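Local coordinates for protein beta-galactosidase (Bacteroides thetaiotaomicron, PDB 5MUJ) that binds the chain B oligosaccharide of the pectin rhamnogalacturonan-II and probably acts on it as an arabinofuranosidase, at residues M74-Y79 / E91-E96. Sequence-based numbering, arbitrary orientation.
Sequences MTYVVY and ETWIAE
Tyr76 and Trp93 form the central antiparallel hydrogen-bonded pair of this hairpin, with Met74–Ala95 and Val78–Glu91 as equivalent pairs toward its two ends. Six backbone hydrogen bonds join the strands. The one from Trp93 N to Tyr76 O is short, 2.8 Å, and almost straight, 175° at the hydrogen; its return partner, Tyr76 N to Trp93 O, spans 2.9 Å. Trp93 O also receives the CA-H of Thr75, whose CA lies 3.2 Å from it, so a single carbonyl serves two residues of the facing strand.

Aromatic and apolar contacts gather on the face carrying Met74, Tyr76, Val78, Trp93 and Ala95. With CG of Tyr76 set between its backbone N and carbonyl carbon (chi1 64°), the phenol swings toward the neighbouring strand. Trp93 CB sits over one face of the ring, offset toward the rim and 3.9 Å from the Tyr76 centroid, a CH-pi contact. Ala95 CB meets the edge of the same ring, 4.0 Å from Tyr76 CE2. The phenol hydroxyl of Tyr76 bonds Thr105 OG1 on the adjacent strand 104-110. Tyrosine and indole planes are nearly parallel (13°) but slide past each other with little overlap. Beyond, Val78 presses CG2 over a face of the indole, 3.3 Å from Trp93 CD1, a tight fit.

On the opposite face, Val77 CG1 approaches Thr92 OG1 at 4.1 Å, an apolar branch against a hydroxyl already hydrogen-bonded to Arg122 O and Gly124 N.

These are the two middle strands of a four-stranded blade in a five-bladed beta-propeller. Backbone bonding thus fixes the register, while Trp93 and Ala95 hold the Tyr76 ring from face and edge, and the hydroxyls of Tyr76 and Thr92 find their partners on other strands.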
HETATM    1  N   MSE A  74     -11.127   0.677   7.158  1.00 11.38           N
HETATM    2  CA  MSE A  74      -9.719   0.881   6.793  1.00 11.50           C
HETATM    3  C   MSE A  74      -8.864  -0.058   7.594  1.00 11.15           C
HETATM    4  O   MSE A  74      -8.837  -0.000   8.811  1.00 12.41           O
HETATM    5  CB  MSE A  74      -9.289   2.325   7.089  1.00 11.76           C
HETATM    6  CG  MSE A  74      -7.844   2.558   6.615  1.00 13.52           C
HETATM    7 SE   MSE A  74      -7.095   4.104   7.522  1.00 20.00          SE
HETATM    8  CE  MSE A  74      -8.383   5.447   6.879  1.00 11.81           C
ATOM      9  N   THR A  75      -8.105  -0.903   6.895  1.00  9.94           N
ATOM     10  CA  THR A  75      -7.001  -1.625   7.590  1.00 10.05           C
ATOM     11  C   THR A  75      -5.766  -0.753   7.534  1.00 10.32           C
ATOM     12  O   THR A  75      -5.633   0.058   6.649  1.00 11.50           O
ATOM     13  CB  THR A  75      -6.625  -3.050   7.045  1.00 10.03           C
ATOM     14  OG1 THR A  75      -6.342  -3.007   5.630  1.00 11.55           O
ATOM     15  CG2 THR A  75      -7.658  -4.048   7.306  1.00  9.54           C
ATOM     16  N   TYR A  76      -4.946  -0.864   8.566  1.00 10.14           N
ATOM     17  CA  TYR A  76      -3.669  -0.146   8.651  1.00 10.27           C
ATOM     18  C   TYR A  76      -2.653  -0.906   9.521  1.00  9.90           C
ATOM     19  O   TYR A  76      -3.011  -1.807  10.264  1.00 11.68           O
ATOM     20  CB  TYR A  76      -3.860   1.295   9.112  1.00 10.75           C
ATOM     21  CG  TYR A  76      -4.417   1.446  10.522  1.00 10.66           C
ATOM     22  CD1 TYR A  76      -3.565   1.520  11.622  1.00 10.63           C
ATOM     23  CD2 TYR A  76      -5.808   1.573  10.747  1.00 11.40           C
ATOM     24  CE1 TYR A  76      -4.044   1.639  12.916  1.00 10.43           C
ATOM     25  CE2 TYR A  76      -6.305   1.713  12.053  1.00 12.45           C
ATOM     26  CZ  TYR A  76      -5.435   1.801  13.113  1.00 11.63           C
ATOM     27  OH  TYR A  76      -5.896   1.941  14.399  1.00 15.52           O
ATOM     28  N   VAL A  77      -1.374  -0.569   9.356  1.00  9.96           N
ATOM     29  CA  VAL A  77      -0.357  -1.218  10.143  1.00 10.97           C
ATOM     30  C   VAL A  77       0.123  -0.262  11.243  1.00 10.58           C
ATOM     31  O   VAL A  77       0.121   0.971  11.085  1.00 13.83           O
ATOM     32  CB  VAL A  77       0.826  -1.738   9.274  1.00 12.15           C
ATOM     33  CG1 VAL A  77       0.255  -2.649   8.185  1.00 11.80           C
ATOM     34  CG2 VAL A  77       1.677  -0.590   8.710  1.00 12.92           C
ATOM     35  N   VAL A  78       0.488  -0.849  12.361  1.00  9.58           N
ATOM     36  CA  VAL A  78       1.063  -0.163  13.474  1.00  9.77           C
ATOM     37  C   VAL A  78       2.471  -0.780  13.741  1.00 10.42           C
ATOM     38  O   VAL A  78       2.643  -2.011  13.847  1.00 11.11           O
ATOM     39  CB  VAL A  78       0.202  -0.331  14.739  1.00  9.45           C
ATOM     40  CG1 VAL A  78       0.921   0.194  15.965  1.00 10.82           C
ATOM     41  CG2 VAL A  78      -1.161   0.372  14.579  1.00  9.75           C
ATOM     42  N   TYR A  79       3.448   0.083  13.881  1.00 10.83           N
ATOM     43  CA  TYR A  79       4.795  -0.284  14.379  1.00 10.91           C
ATOM     44  C   TYR A  79       4.906   0.310  15.771  1.00 11.25           C
ATOM     45  O   TYR A  79       4.591   1.503  15.944  1.00 12.02           O
ATOM     46  CB  TYR A  79       5.883   0.282  13.462  1.00 12.56           C
ATOM     47  CG  TYR A  79       7.261   0.185  14.066  1.00 12.32           C
ATOM     48  CD1 TYR A  79       7.909  -1.050  14.168  1.00 12.68           C
ATOM     49  CD2 TYR A  79       7.908   1.298  14.552  1.00 13.14           C
ATOM     50  CE1 TYR A  79       9.145  -1.152  14.760  1.00 10.60           C
ATOM     51  CE2 TYR A  79       9.168   1.207  15.126  1.00 12.17           C
ATOM     52  CZ  TYR A  79       9.780  -0.032  15.227  1.00 11.63           C
ATOM     53  OH  TYR A  79      11.037  -0.182  15.766  1.00 14.51           O
ATOM     54  N   GLU A  91       1.836  -4.905  13.455  1.00 10.56           N
ATOM     55  CA  GLU A  91       0.508  -5.547  13.503  1.00 10.14           C
ATOM     56  C   GLU A  91      -0.476  -4.796  12.610  1.00 10.31           C
ATOM     57  O   GLU A  91      -0.221  -3.664  12.229  1.00 11.00           O
ATOM     58  CB  GLU A  91      -0.051  -5.656  14.945  1.00 10.17           C
ATOM     59  CG  GLU A  91       0.795  -6.508  15.875  1.00 11.48           C
ATOM     60  CD  GLU A  91       0.210  -6.674  17.242  1.00 10.96           C
ATOM     61  OE1 GLU A  91      -0.012  -5.636  17.942  1.00 12.88           O
ATOM     62  OE2 GLU A  91      -0.074  -7.830  17.582  1.00 10.98           O
ATOM     63  N   THR A  92      -1.563  -5.466  12.253  1.00  9.68           N
ATOM     64  CA  THR A  92      -2.553  -4.883  11.397  1.00 10.23           C
ATOM     65  C   THR A  92      -3.816  -4.705  12.247  1.00  9.94           C
ATOM     66  O   THR A  92      -4.282  -5.607  12.958  1.00 11.32           O
ATOM     67  CB  THR A  92      -2.837  -5.737  10.191  1.00  9.33           C
ATOM     68  OG1 THR A  92      -1.599  -6.040   9.527  1.00 11.62           O
ATOM     69  CG2 THR A  92      -3.774  -5.046   9.193  1.00  9.08           C
ATOM     70  N   TRP A  93      -4.348  -3.494  12.108  1.00  9.02           N
ATOM     71  CA  TRP A  93      -5.561  -3.043  12.807  1.00  9.12           C
ATOM     72  C   TRP A  93      -6.618  -2.672  11.750  1.00 10.70           C
ATOM     73  O   TRP A  93      -6.358  -2.473  10.560  1.00 11.75           O
ATOM     74  CB  TRP A  93      -5.236  -1.829  13.697  1.00  9.74           C
ATOM     75  CG  TRP A  93      -4.310  -2.082  14.819  1.00 11.08           C
ATOM     76  CD1 TRP A  93      -2.978  -2.430  14.726  1.00 13.40           C
ATOM     77  CD2 TRP A  93      -4.588  -2.012  16.208  1.00 10.72           C
ATOM     78  NE1 TRP A  93      -2.418  -2.591  15.972  1.00 13.01           N
ATOM     79  CE2 TRP A  93      -3.388  -2.339  16.912  1.00 11.26           C
ATOM     80  CE3 TRP A  93      -5.742  -1.714  16.940  1.00 11.48           C
ATOM     81  CZ2 TRP A  93      -3.322  -2.370  18.299  1.00 11.22           C
ATOM     82  CZ3 TRP A  93      -5.683  -1.767  18.302  1.00 13.34           C
ATOM     83  CH2 TRP A  93      -4.497  -2.046  18.985  1.00 11.33           C
ATOM     84  N   ILE A  94      -7.812  -2.473  12.264  1.00 10.90           N
ATOM     85  CA  ILE A  94      -8.980  -2.041  11.458  1.00 10.76           C
ATOM     86  C   ILE A  94      -9.746  -0.893  12.158  1.00 10.85           C
ATOM     87  O   ILE A  94      -9.915  -0.902  13.369  1.00 12.22           O
ATOM     88  CB  ILE A  94      -9.884  -3.232  11.050  1.00 12.28           C
ATOM     89  CG1 ILE A  94     -10.808  -2.873   9.895  1.00 13.18           C
ATOM     90  CG2 ILE A  94     -10.716  -3.754  12.222  1.00 10.95           C
ATOM     91  CD1 ILE A  94     -11.527  -4.051   9.285  1.00 13.79           C
ATOM     92  N   ALA A  95     -10.174   0.066  11.340  1.00 10.88           N
ATOM     93  CA  ALA A  95     -10.969   1.169  11.842  1.00 10.28           C
ATOM     94  C   ALA A  95     -12.165   1.319  10.954  1.00 10.83           C
ATOM     95  O   ALA A  95     -12.224   0.872   9.815  1.00 12.21           O
ATOM     96  CB  ALA A  95     -10.199   2.462  11.855  1.00 10.69           C
ATOM     97  N   GLU A  96     -13.209   1.876  11.556  1.00 12.41           N
ATOM     98  CA  GLU A  96     -14.450   2.138  10.805  1.00 13.56           C
ATOM     99  C   GLU A  96     -14.804   3.644  10.706  1.00 13.63           C
ATOM    100  O   GLU A  96     -14.308   4.456  11.477  1.00 12.76           O
ATOM    101  CB  GLU A  96     -15.649   1.392  11.414  1.00 16.69           C
ATOM    102  CG  GLU A  96     -16.053   1.866  12.812  1.00 18.53           C
ATOM    103  CD  GLU A  96     -17.289   1.214  13.359  1.00 21.29           C
ATOM    104  OE1 GLU A  96     -17.632   0.080  12.987  1.00 25.67           O
ATOM    105  OE2 GLU A  96     -17.930   1.876  14.180  1.00 28.97           O
TER